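Flavoredoxin (Methanosarcina acetivorans, PDB 3BNK) binds flavin mononucleotide and, as a small dimeric flavoprotein of the flavin reductase-like family, probably serves in electron transport. Local coordinates at residues B[10-15]-B[34-39]; B[112-117]-B[155-160]; B[79-84]-B[167-172]; B[59-62]-B[66-69]. One frame throughout, in Å; residues are numbered along the deposited sequence.

Contact 1 (B[10-15]-B[34-39]); sequences NVFIYP and LGWVSR. With FMN (flavin mononucleotide), chain D.
Phe12 lies in the extended loop that leads into strand 16-25, and it meets Trp36 where strand 28-41 is kinked by an inverse gamma turn centred on Trp36 and closed by a weak bond from Val37 N to Gly35 O. The contact consists of two rings meeting rim to rim. Phe12 CE2 arrives at the edge of the indole, close to its plane, and touches Trp36 CZ2 at 3.6 Å; the rings meet at their rims, their planes 52° apart, and neither lies over the face of the other. Trp36 holds CG anti to its carbonyl carbon (chi1 -63°), which sends the indole out to Phe12 while one face, near the rim, lies over C4 of the flavin. Trp36 CG is 3.4 Å from FMN O4. The same O4 is gripped by two backbone amides, Gly35 N and Trp36 N, each 3.0 Å from it, and Gly35 N also makes a weak bond to FMN N5. Arg39 of the second subunit adds a cation-pi contact to Phe12. A leucine in place of Trp36 would probably leave the Phe12 edge without its aromatic partner and open a gap beside the flavin carbonyl. Chemically, the indole, backed by Phe12, lies beside the carbonyl C4-O4 of the flavin, and the two N-H donors at O4 would be expected to draw electron density toward that oxygen, which could help stabilise a reduced, electron-rich flavin.

Contact 2 (B[112-117]-B[155-160]); sequences ECTLNL and KKMDPL
Met157, the last residue of helix 154-157, reaches across to Thr114 and Leu115, where the chain leads into strand 115-126. Its chain leaves the helix with CG anti to the carbonyl carbon (chi1 -64°), runs straight through chi2 and then bends at chi3 (54°), and that final bend brings the terminal methyl back over these two residues. Met157 CE thus stands 3.4 Å from Thr114 OG1 and 4.1 Å from Leu115 CD2. An unbranched thioether suits the place, because it can fold to fit two neighbours of unlike polarity. Thr114 divides its two branches: OG1 stands between the backbone N and the carbonyl carbon (chi1 72°), facing the CB, CG and CE of Met157, whereas CG2 lies 3.5 Å from Met157 O. Leu115 offers CD2, with CB behind it, and its contact with the methionine methyl is lighter.

No direct hydrogen bond links the segments, but a water lies 2.7 Å from Thr114 OG1 and 2.9 Å from Met157 O, and can bridge the two. Thr114 OG1 has a further, weak bond to Phe71 O. Past Met157 the helix ends, Asp158 taking a positive phi that turns the chain off toward Pro159. Tyr14 of the second subunit packs on Leu115, Met157 and Pro159.

The chemistry is therefore mixed: the methionine chain packs on a hydroxyl and on a leucine, beside a water that can bridge the carbonyl at the helix end and the threonine hydroxyl just ahead of the strand.

Contact 3 (B[79-84]-B[167-172]); sequences KTDYCG and NSYWTV. With FMN (flavin mononucleotide), chain D.
Tyr169 and Asp81 are joined by the one hydrogen bond of this contact: the phenol donates from OH to Asp81 OD1 at 2.7 Å. The donor comes to OD1 on its anti side, 21° out of the carboxylate plane, and the carboxylate stands almost upright to the ring, 82° between planes, at the ring's edge. Asp81 carries CG anti to the backbone N (chi1 -159°), turning the carboxylate off the helix toward the tyrosine. The second subunit supplies further donors: Leu180 N to OD1, and Lys181 N and Gly183 N to OD2, so that both oxygens of this buried acid are engaged.

Van der Waals contacts with the methyl-bearing end of the flavin form a second group. Tyr169 OH is 3.2 Å from FMN C7M, and Asp81 OD1 is 3.5 Å from FMN C8M. Gly84 fits because a beta carbon here would run into C8M, while Gly84 O lies 3.4 Å from FMN C3' of the ribityl chain. Thr80 CG2 comes only to 4.5 Å from Tyr169 OH; the threonine hydroxyl is bonded to Met76 O.

In the fold, the contact joins helix 77-83 to strand 168-178. Val18 of strand 16-25 touches both Thr80 and Tyr169, and Tyr169 and Trp170 pair with an antiparallel strand of the second subunit, so the sheet continues across the dimer interface.

Contact 4 (B[59-62]-B[66-69]); sequences EGIA and SFSV
Ile61, on the inward side of helix 57-64, packs against Phe67 near the start of strand 66-71, just after the short connection that turns the chain from helix to strand. The tight part is aliphatic against aromatic. Ile61 CD1 rests 3.8 Å from Phe67 CB, and the other branch, CG2, comes 3.9 Å from Phe67 CD2, approaching the ring obliquely. Ile61 extends its ethyl arm with CD1 anti to CA (chi2 -179°), which carries the methyl to the root of the phenyl group, while Phe67 sets CG between its backbone N and carbonyl carbon (chi1 65°), bringing the ring to Ile61 CG2. A beta-branched residue suits this place, since both branches find a partner at once. Ile61 CG2 also lies 3.9 Å from Ser66 O.

Between the backbones the fit is looser. Ile61 O and Ser66 N are 3.8 Å apart and no hydrogen bond crosses between the segments; the CB of Ser66 is directed away from the helix, and its side chain touches Leu104, Thr106 and Ala107. The outer face of the helix, with Glu59 and Ala62, is the exposed one. Leu21 and Val121 from flanking strands touch both Ile61 and Phe67. An alanine in place of Ile61 would probably open a gap beside the Phe67 ring and leave it freer to shift. Cohesion across this turn thus comes from dispersion and the exclusion of water, fastening to the sheet the helix whose Thr57 binds FMN.

Overall arrangement
All four contacts draw on the main antiparallel sheet, which curls into the split-barrel fold known for this flavin reductase-like family. Along the chain, contact 1 closes first, then contact 4; contact 2 comes last to open, falling wholly between the two halves of contact 3. Contacts 1 and 3 both touch the flavin, at its pyrimidine and dimethylbenzene ends, with centres about 13 Å apart. Contact 4, about 20 Å from the centre of contact 2, is linked to it by neighbouring strands 66-71 and 115-126, and packs Val69 on Val37 of contact 1. Contacts 1, 2 and 3 also meet the second subunit, so cofactor site and dimer interface are built together.

Contact 1 (B[10-15]-B[34-39])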
# COMPACT_ATOMS: atom_id res chain seq x y z
N ASN B 10 -15.86 -5.50 1.56
CA ASN B 10 -15.10 -4.90 0.48
C ASN B 10 -14.54 -3.55 0.91
O ASN B 10 -15.02 -2.49 0.51
CB ASN B 10 -15.97 -4.77 -0.78
CG ASN B 10 -15.16 -4.41 -2.02
OD1 ASN B 10 -15.71 -3.94 -3.03
ND2 ASN B 10 -13.87 -4.64 -1.97
N VAL B 11 -13.52 -3.59 1.76
CA VAL B 11 -12.90 -2.37 2.25
C VAL B 11 -11.52 -2.19 1.65
O VAL B 11 -10.75 -3.15 1.49
CB VAL B 11 -12.96 -2.26 3.81
CG1 VAL B 11 -13.19 -3.60 4.47
CG2 VAL B 11 -11.74 -1.55 4.38
N PHE B 12 -11.23 -0.95 1.31
CA PHE B 12 -9.97 -0.60 0.69
C PHE B 12 -9.01 -0.10 1.78
O PHE B 12 -9.42 0.12 2.93
CB PHE B 12 -10.21 0.46 -0.38
CG PHE B 12 -10.90 -0.07 -1.62
CD1 PHE B 12 -12.28 -0.25 -1.65
CD2 PHE B 12 -10.16 -0.38 -2.76
CE1 PHE B 12 -12.93 -0.73 -2.80
CE2 PHE B 12 -10.78 -0.87 -3.92
CZ PHE B 12 -12.18 -1.05 -3.94
N ILE B 13 -7.74 0.05 1.42
CA ILE B 13 -6.76 0.53 2.39
C ILE B 13 -6.95 2.05 2.54
O ILE B 13 -7.18 2.74 1.53
CB ILE B 13 -5.29 0.18 1.96
CG1 ILE B 13 -5.14 -1.31 1.62
CG2 ILE B 13 -4.26 0.63 3.04
CD1 ILE B 13 -5.45 -2.25 2.76
N TYR B 14 -6.88 2.54 3.78
CA TYR B 14 -7.05 3.96 4.12
C TYR B 14 -5.73 4.65 4.52
O TYR B 14 -5.26 4.46 5.64
CB TYR B 14 -8.11 4.14 5.22
CG TYR B 14 -9.51 3.92 4.69
CD1 TYR B 14 -10.01 2.63 4.51
CD2 TYR B 14 -10.31 5.00 4.29
CE1 TYR B 14 -11.29 2.41 3.97
CE2 TYR B 14 -11.59 4.79 3.76
CZ TYR B 14 -12.06 3.50 3.60
OH TYR B 14 -13.32 3.30 3.06
N PRO B 15 -5.12 5.43 3.60
CA PRO B 15 -5.52 5.60 2.20
C PRO B 15 -4.71 4.65 1.33
O PRO B 15 -3.87 3.90 1.84
CB PRO B 15 -5.04 7.02 1.90
CG PRO B 15 -3.73 7.10 2.68
CD PRO B 15 -3.95 6.27 3.93
N LEU B 34 -2.98 3.50 -10.58
CA LEU B 34 -2.80 2.33 -9.71
C LEU B 34 -2.65 2.72 -8.24
O LEU B 34 -1.77 3.48 -7.88
CB LEU B 34 -1.58 1.48 -10.16
CG LEU B 34 -1.13 0.34 -9.23
CD1 LEU B 34 -1.91 -0.92 -9.51
CD2 LEU B 34 0.38 0.06 -9.36
N GLY B 35 -3.51 2.15 -7.39
CA GLY B 35 -3.47 2.39 -5.95
C GLY B 35 -3.09 1.13 -5.21
O GLY B 35 -2.65 1.20 -4.06
N TRP B 36 -3.24 -0.02 -5.87
CA TRP B 36 -2.89 -1.31 -5.27
C TRP B 36 -1.41 -1.63 -5.53
O TRP B 36 -1.08 -2.47 -6.38
CB TRP B 36 -3.78 -2.45 -5.81
CG TRP B 36 -5.28 -2.31 -5.50
CD1 TRP B 36 -5.93 -1.19 -5.04
CD2 TRP B 36 -6.29 -3.31 -5.66
NE1 TRP B 36 -7.27 -1.44 -4.90
CE2 TRP B 36 -7.53 -2.73 -5.29
CE3 TRP B 36 -6.28 -4.64 -6.12
CZ2 TRP B 36 -8.74 -3.44 -5.32
CZ3 TRP B 36 -7.48 -5.34 -6.16
CH2 TRP B 36 -8.70 -4.74 -5.76
N VAL B 37 -0.53 -0.92 -4.80
CA VAL B 37 0.92 -1.13 -4.86
C VAL B 37 1.43 -1.24 -3.46
O VAL B 37 1.07 -0.44 -2.60
CB VAL B 37 1.75 0.08 -5.36
CG1 VAL B 37 2.93 -0.40 -6.28
CG2 VAL B 37 0.90 1.26 -5.88
N SER B 38 2.34 -2.17 -3.24
CA SER B 38 2.98 -2.32 -1.96
C SER B 38 4.32 -3.00 -2.11
O SER B 38 4.50 -3.77 -3.04
CB SER B 38 2.12 -3.17 -1.03
OG SER B 38 2.83 -3.40 0.15
N ARG B 39 5.23 -2.74 -1.17
CA ARG B 39 6.43 -3.59 -1.02
C ARG B 39 6.02 -5.00 -0.59
O ARG B 39 4.99 -5.21 0.07
CB ARG B 39 7.46 -2.97 -0.07
CG ARG B 39 8.30 -1.86 -0.70
CD ARG B 39 9.31 -2.36 -1.75
NE ARG B 39 10.32 -3.25 -1.18
CZ ARG B 39 11.50 -2.83 -0.71
NH1 ARG B 39 11.82 -1.55 -0.75
NH2 ARG B 39 12.36 -3.70 -0.20
N1 FMN D . -7.31 -0.62 -11.47
C2 FMN D . -6.65 -1.74 -11.01
O2 FMN D . -6.81 -2.81 -11.59
N3 FMN D . -5.82 -1.66 -9.91
C4 FMN D . -5.65 -0.44 -9.27
O4 FMN D . -4.92 -0.37 -8.29
C4A FMN D . -6.32 0.70 -9.75
N5 FMN D . -6.18 1.93 -9.12
C5A FMN D . -6.82 3.05 -9.59
C6 FMN D . -6.62 4.28 -8.94
C7 FMN D . -7.27 5.43 -9.40
C7M FMN D . -6.96 6.74 -8.75
C8 FMN D . -8.12 5.35 -10.52
C8M FMN D . -8.64 6.60 -11.19
C9 FMN D . -8.30 4.12 -11.17
C9A FMN D . -7.65 2.97 -10.72
N10 FMN D . -7.82 1.74 -11.36
C10 FMN D . -7.16 0.61 -10.87
C1' FMN D . -8.61 1.63 -12.64
C2' FMN D . -7.74 1.56 -13.89
O2' FMN D . -6.68 2.49 -13.80
C3' FMN D . -8.55 1.91 -15.14
O3' FMN D . -9.62 1.01 -15.37
C4' FMN D . -7.65 2.05 -16.36
O4' FMN D . -8.39 2.63 -17.40
C5' FMN D . -7.05 0.74 -16.86
O5' FMN D . -6.23 1.13 -17.95
P FMN D . -5.81 0.11 -19.14
O1P FMN D . -7.04 -0.58 -19.64
O2P FMN D . -4.89 -0.91 -18.55
O3P FMN D . -5.09 0.82 -20.25

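Contact 2 (B[112-117]-B[155-160])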
# COMPACT_ATOMS: atom_id res chain seq x y z
N GLU B 112 7.78 13.32 -16.15
CA GLU B 112 7.22 14.35 -15.29
C GLU B 112 6.98 13.87 -13.84
O GLU B 112 6.97 14.68 -12.91
CB GLU B 112 5.95 14.93 -15.93
CG GLU B 112 6.19 15.50 -17.37
CD GLU B 112 5.75 14.57 -18.55
OE1 GLU B 112 6.13 13.39 -18.59
OE2 GLU B 112 5.05 15.05 -19.46
N CYS B 113 6.84 12.56 -13.66
CA CYS B 113 6.67 11.96 -12.33
C CYS B 113 7.92 12.14 -11.44
O CYS B 113 9.05 12.16 -11.93
CB CYS B 113 6.24 10.49 -12.43
SG CYS B 113 4.48 10.29 -12.88
N THR B 114 7.70 12.27 -10.14
CA THR B 114 8.77 12.63 -9.23
C THR B 114 9.70 11.47 -8.91
O THR B 114 10.84 11.68 -8.46
CB THR B 114 8.21 13.23 -7.93
OG1 THR B 114 7.59 12.21 -7.14
CG2 THR B 114 7.22 14.36 -8.26
N LEU B 115 9.21 10.25 -9.13
CA LEU B 115 9.92 9.02 -8.80
C LEU B 115 9.40 7.91 -9.70
O LEU B 115 8.18 7.75 -9.87
CB LEU B 115 9.72 8.66 -7.31
CG LEU B 115 10.26 7.33 -6.74
CD1 LEU B 115 11.81 7.28 -6.63
CD2 LEU B 115 9.64 7.04 -5.40
N ASN B 116 10.33 7.16 -10.29
CA ASN B 116 10.01 6.03 -11.17
C ASN B 116 10.74 4.76 -10.75
O ASN B 116 11.97 4.76 -10.63
CB ASN B 116 10.35 6.33 -12.64
CG ASN B 116 10.14 7.79 -13.01
OD1 ASN B 116 11.05 8.61 -12.87
ND2 ASN B 116 8.95 8.10 -13.52
N LEU B 117 9.98 3.70 -10.50
CA LEU B 117 10.53 2.40 -10.14
C LEU B 117 10.37 1.44 -11.31
O LEU B 117 9.26 1.12 -11.71
CB LEU B 117 9.87 1.84 -8.87
CG LEU B 117 9.71 2.78 -7.66
CD1 LEU B 117 9.07 2.07 -6.47
CD2 LEU B 117 11.05 3.48 -7.24
N LYS B 155 7.60 15.60 1.01
CA LYS B 155 7.05 16.95 0.87
C LYS B 155 7.49 17.61 -0.44
O LYS B 155 6.71 18.35 -1.06
CB LYS B 155 7.41 17.83 2.08
CG LYS B 155 6.85 17.37 3.42
CD LYS B 155 5.46 17.93 3.69
CE LYS B 155 4.37 16.89 3.57
NZ LYS B 155 3.05 17.48 3.98
N LYS B 156 8.72 17.34 -0.87
CA LYS B 156 9.20 17.75 -2.17
C LYS B 156 8.40 17.06 -3.28
O LYS B 156 8.01 17.70 -4.26
CB LYS B 156 10.69 17.45 -2.32
CG LYS B 156 11.62 18.53 -1.77
CD LYS B 156 13.05 17.99 -1.63
CE LYS B 156 14.08 19.12 -1.47
NZ LYS B 156 15.50 18.63 -1.68
N MET B 157 8.14 15.77 -3.10
CA MET B 157 7.40 14.96 -4.08
C MET B 157 5.96 15.41 -4.25
O MET B 157 5.43 15.38 -5.37
CB MET B 157 7.42 13.48 -3.67
CG MET B 157 8.82 12.88 -3.69
SD MET B 157 8.91 11.18 -3.15
CE MET B 157 7.70 10.40 -4.21
N ASP B 158 5.34 15.83 -3.15
CA ASP B 158 3.91 16.20 -3.10
C ASP B 158 3.01 15.17 -3.82
O ASP B 158 2.27 15.52 -4.77
CB ASP B 158 3.69 17.63 -3.64
CG ASP B 158 2.26 18.13 -3.45
OD1 ASP B 158 1.72 18.75 -4.40
OD2 ASP B 158 1.67 17.90 -2.37
N PRO B 159 3.06 13.89 -3.37
CA PRO B 159 2.27 12.87 -4.05
C PRO B 159 0.80 12.91 -3.67
O PRO B 159 0.43 13.54 -2.65
CB PRO B 159 2.89 11.57 -3.54
CG PRO B 159 3.28 11.88 -2.15
CD PRO B 159 3.81 13.31 -2.24
N LEU B 160 -0.02 12.24 -4.47
CA LEU B 160 -1.45 12.09 -4.18
C LEU B 160 -1.75 10.81 -3.39
O LEU B 160 -0.96 9.87 -3.39
CB LEU B 160 -2.25 12.12 -5.48
CG LEU B 160 -2.24 13.47 -6.19
CD1 LEU B 160 -2.62 13.29 -7.66
CD2 LEU B 160 -3.16 14.46 -5.44
O HOH W 1 5.10 12.68 -6.25

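Contact 3 (B[79-84]-B[167-172])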
# COMPACT_ATOMS: atom_id res chain seq x y z
N LYS B 79 -4.47 14.47 -15.47
CA LYS B 79 -3.83 13.47 -16.36
C LYS B 79 -3.80 12.10 -15.70
O LYS B 79 -4.09 11.09 -16.35
CB LYS B 79 -2.40 13.89 -16.72
CG LYS B 79 -2.26 14.84 -17.89
CD LYS B 79 -0.80 14.98 -18.32
CE LYS B 79 -0.66 15.92 -19.53
NZ LYS B 79 0.77 16.17 -19.88
N THR B 80 -3.47 12.08 -14.40
CA THR B 80 -3.47 10.86 -13.60
C THR B 80 -4.84 10.18 -13.60
O THR B 80 -4.95 9.00 -13.96
CB THR B 80 -3.00 11.12 -12.13
OG1 THR B 80 -1.69 11.70 -12.14
CG2 THR B 80 -2.96 9.82 -11.33
N ASP B 81 -5.87 10.93 -13.21
CA ASP B 81 -7.23 10.41 -13.15
C ASP B 81 -7.72 9.92 -14.51
O ASP B 81 -8.37 8.86 -14.61
CB ASP B 81 -8.16 11.49 -12.60
CG ASP B 81 -9.43 10.92 -12.03
OD1 ASP B 81 -9.36 9.99 -11.19
OD2 ASP B 81 -10.51 11.39 -12.45
N TYR B 82 -7.38 10.68 -15.56
CA TYR B 82 -7.67 10.33 -16.94
C TYR B 82 -7.12 8.96 -17.33
O TYR B 82 -7.76 8.21 -18.06
CB TYR B 82 -7.11 11.41 -17.88
CG TYR B 82 -7.30 11.10 -19.36
CD1 TYR B 82 -8.58 11.06 -19.92
CD2 TYR B 82 -6.19 10.83 -20.19
CE1 TYR B 82 -8.77 10.78 -21.27
CE2 TYR B 82 -6.38 10.55 -21.55
CZ TYR B 82 -7.67 10.52 -22.08
OH TYR B 82 -7.89 10.25 -23.41
N CYS B 83 -5.92 8.65 -16.83
CA CYS B 83 -5.29 7.35 -17.03
C CYS B 83 -6.02 6.23 -16.29
O CYS B 83 -5.84 5.06 -16.62
CB CYS B 83 -3.83 7.41 -16.59
SG CYS B 83 -2.81 8.20 -17.82
N GLY B 84 -6.82 6.58 -15.28
CA GLY B 84 -7.67 5.61 -14.59
C GLY B 84 -9.11 5.57 -15.07
O GLY B 84 -9.93 4.90 -14.46
N ASN B 167 -14.16 7.60 -3.52
CA ASN B 167 -13.44 8.16 -4.67
C ASN B 167 -12.87 9.57 -4.49
O ASN B 167 -13.20 10.48 -5.25
CB ASN B 167 -14.30 8.06 -5.95
CG ASN B 167 -14.61 6.62 -6.33
OD1 ASN B 167 -13.96 5.68 -5.86
ND2 ASN B 167 -15.60 6.45 -7.19
N SER B 168 -11.99 9.74 -3.50
CA SER B 168 -11.38 11.05 -3.22
C SER B 168 -9.85 11.02 -3.37
O SER B 168 -9.21 10.01 -3.12
CB SER B 168 -11.76 11.56 -1.83
OG SER B 168 -13.14 11.41 -1.56
N TYR B 169 -9.29 12.15 -3.79
CA TYR B 169 -7.85 12.36 -3.73
C TYR B 169 -7.56 13.26 -2.55
O TYR B 169 -8.41 14.06 -2.14
CB TYR B 169 -7.34 13.01 -5.00
CG TYR B 169 -7.29 12.12 -6.23
CD1 TYR B 169 -8.07 12.41 -7.35
CD2 TYR B 169 -6.43 11.01 -6.29
CE1 TYR B 169 -8.03 11.63 -8.49
CE2 TYR B 169 -6.37 10.21 -7.45
CZ TYR B 169 -7.17 10.53 -8.55
OH TYR B 169 -7.15 9.77 -9.69
N TRP B 170 -6.35 13.08 -2.00
CA TRP B 170 -5.85 13.84 -0.85
C TRP B 170 -4.36 14.09 -1.08
O TRP B 170 -3.70 13.39 -1.85
CB TRP B 170 -6.05 13.07 0.48
CG TRP B 170 -7.42 12.47 0.61
CD1 TRP B 170 -7.83 11.25 0.13
CD2 TRP B 170 -8.56 13.06 1.23
NE1 TRP B 170 -9.16 11.06 0.41
CE2 TRP B 170 -9.63 12.15 1.09
CE3 TRP B 170 -8.78 14.27 1.90
CZ2 TRP B 170 -10.91 12.42 1.59
CZ3 TRP B 170 -10.06 14.54 2.40
CH2 TRP B 170 -11.11 13.61 2.24
N THR B 171 -3.84 15.11 -0.41
CA THR B 171 -2.39 15.27 -0.29
C THR B 171 -1.93 14.86 1.11
O THR B 171 -2.76 14.60 1.99
CB THR B 171 -1.91 16.69 -0.64
OG1 THR B 171 -2.68 17.66 0.09
CG2 THR B 171 -2.04 16.94 -2.14
N VAL B 172 -0.61 14.79 1.29
CA VAL B 172 -0.00 14.41 2.57
C VAL B 172 -0.11 15.59 3.52
O VAL B 172 0.10 16.73 3.12
CB VAL B 172 1.49 14.02 2.39
CG1 VAL B 172 2.15 13.71 3.74
CG2 VAL B 172 1.65 12.84 1.39
N1 FMN D . -7.31 -0.62 -11.47
C2 FMN D . -6.65 -1.74 -11.01
O2 FMN D . -6.81 -2.81 -11.59
N3 FMN D . -5.82 -1.66 -9.91
C4 FMN D . -5.65 -0.44 -9.27
O4 FMN D . -4.92 -0.37 -8.29
C4A FMN D . -6.32 0.70 -9.75
N5 FMN D . -6.18 1.93 -9.12
C5A FMN D . -6.82 3.05 -9.59
C6 FMN D . -6.62 4.28 -8.94
C7 FMN D . -7.27 5.43 -9.40
C7M FMN D . -6.96 6.74 -8.75
C8 FMN D . -8.12 5.35 -10.52
C8M FMN D . -8.64 6.60 -11.19
C9 FMN D . -8.30 4.12 -11.17
C9A FMN D . -7.65 2.97 -10.72
N10 FMN D . -7.82 1.74 -11.36
C10 FMN D . -7.16 0.61 -10.87
C1' FMN D . -8.61 1.63 -12.64
C2' FMN D . -7.74 1.56 -13.89
O2' FMN D . -6.68 2.49 -13.80
C3' FMN D . -8.55 1.91 -15.14
O3' FMN D . -9.62 1.01 -15.37
C4' FMN D . -7.65 2.05 -16.36
O4' FMN D . -8.39 2.63 -17.40
C5' FMN D . -7.05 0.74 -16.86
O5' FMN D . -6.23 1.13 -17.95
P FMN D . -5.81 0.11 -19.14
O1P FMN D . -7.04 -0.58 -19.64
O2P FMN D . -4.89 -0.91 -18.55
O3P FMN D . -5.09 0.82 -20.25

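Contact 4 (B[59-62]-B[66-69])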
# COMPACT_ATOMS: atom_id res chain seq x y z
N GLU B 59 -1.91 -7.72 -20.24
CA GLU B 59 -1.36 -8.29 -21.48
C GLU B 59 0.08 -7.82 -21.71
O GLU B 59 0.91 -8.60 -22.11
CB GLU B 59 -2.15 -7.87 -22.72
CG GLU B 59 -3.63 -8.17 -22.68
CD GLU B 59 -4.32 -7.77 -23.97
OE1 GLU B 59 -3.63 -7.66 -25.02
OE2 GLU B 59 -5.56 -7.57 -23.91
N GLY B 60 0.32 -6.54 -21.48
CA GLY B 60 1.64 -5.95 -21.68
C GLY B 60 2.65 -6.38 -20.63
O GLY B 60 3.79 -6.70 -20.97
N ILE B 61 2.24 -6.40 -19.37
CA ILE B 61 3.12 -6.89 -18.32
C ILE B 61 3.47 -8.37 -18.54
O ILE B 61 4.63 -8.76 -18.40
CB ILE B 61 2.59 -6.60 -16.89
CG1 ILE B 61 2.35 -5.09 -16.71
CG2 ILE B 61 3.58 -7.10 -15.85
CD1 ILE B 61 1.86 -4.69 -15.34
N ALA B 62 2.48 -9.17 -18.92
CA ALA B 62 2.74 -10.58 -19.27
C ALA B 62 3.70 -10.73 -20.45
O ALA B 62 4.59 -11.57 -20.40
CB ALA B 62 1.42 -11.33 -19.52
N SER B 66 7.85 -6.97 -17.40
CA SER B 66 8.37 -5.73 -16.82
C SER B 66 7.27 -4.69 -16.70
O SER B 66 6.27 -4.73 -17.41
CB SER B 66 9.53 -5.18 -17.64
OG SER B 66 9.08 -4.53 -18.81
N PHE B 67 7.48 -3.73 -15.79
CA PHE B 67 6.57 -2.62 -15.59
C PHE B 67 7.26 -1.52 -14.78
O PHE B 67 8.33 -1.72 -14.20
CB PHE B 67 5.26 -3.08 -14.93
CG PHE B 67 5.43 -3.61 -13.52
CD1 PHE B 67 5.32 -2.76 -12.41
CD2 PHE B 67 5.67 -4.97 -13.29
CE1 PHE B 67 5.45 -3.25 -11.11
CE2 PHE B 67 5.81 -5.48 -11.99
CZ PHE B 67 5.70 -4.62 -10.90
N SER B 68 6.63 -0.35 -14.76
CA SER B 68 7.10 0.74 -13.92
C SER B 68 6.02 1.23 -12.98
O SER B 68 4.82 1.11 -13.27
CB SER B 68 7.65 1.90 -14.76
OG SER B 68 6.64 2.44 -15.59
N VAL B 69 6.46 1.79 -11.86
CA VAL B 69 5.59 2.43 -10.90
C VAL B 69 6.07 3.87 -10.81
O VAL B 69 7.23 4.12 -10.48
CB VAL B 69 5.67 1.73 -9.52
CG1 VAL B 69 4.72 2.37 -8.53
CG2 VAL B 69 5.34 0.25 -9.65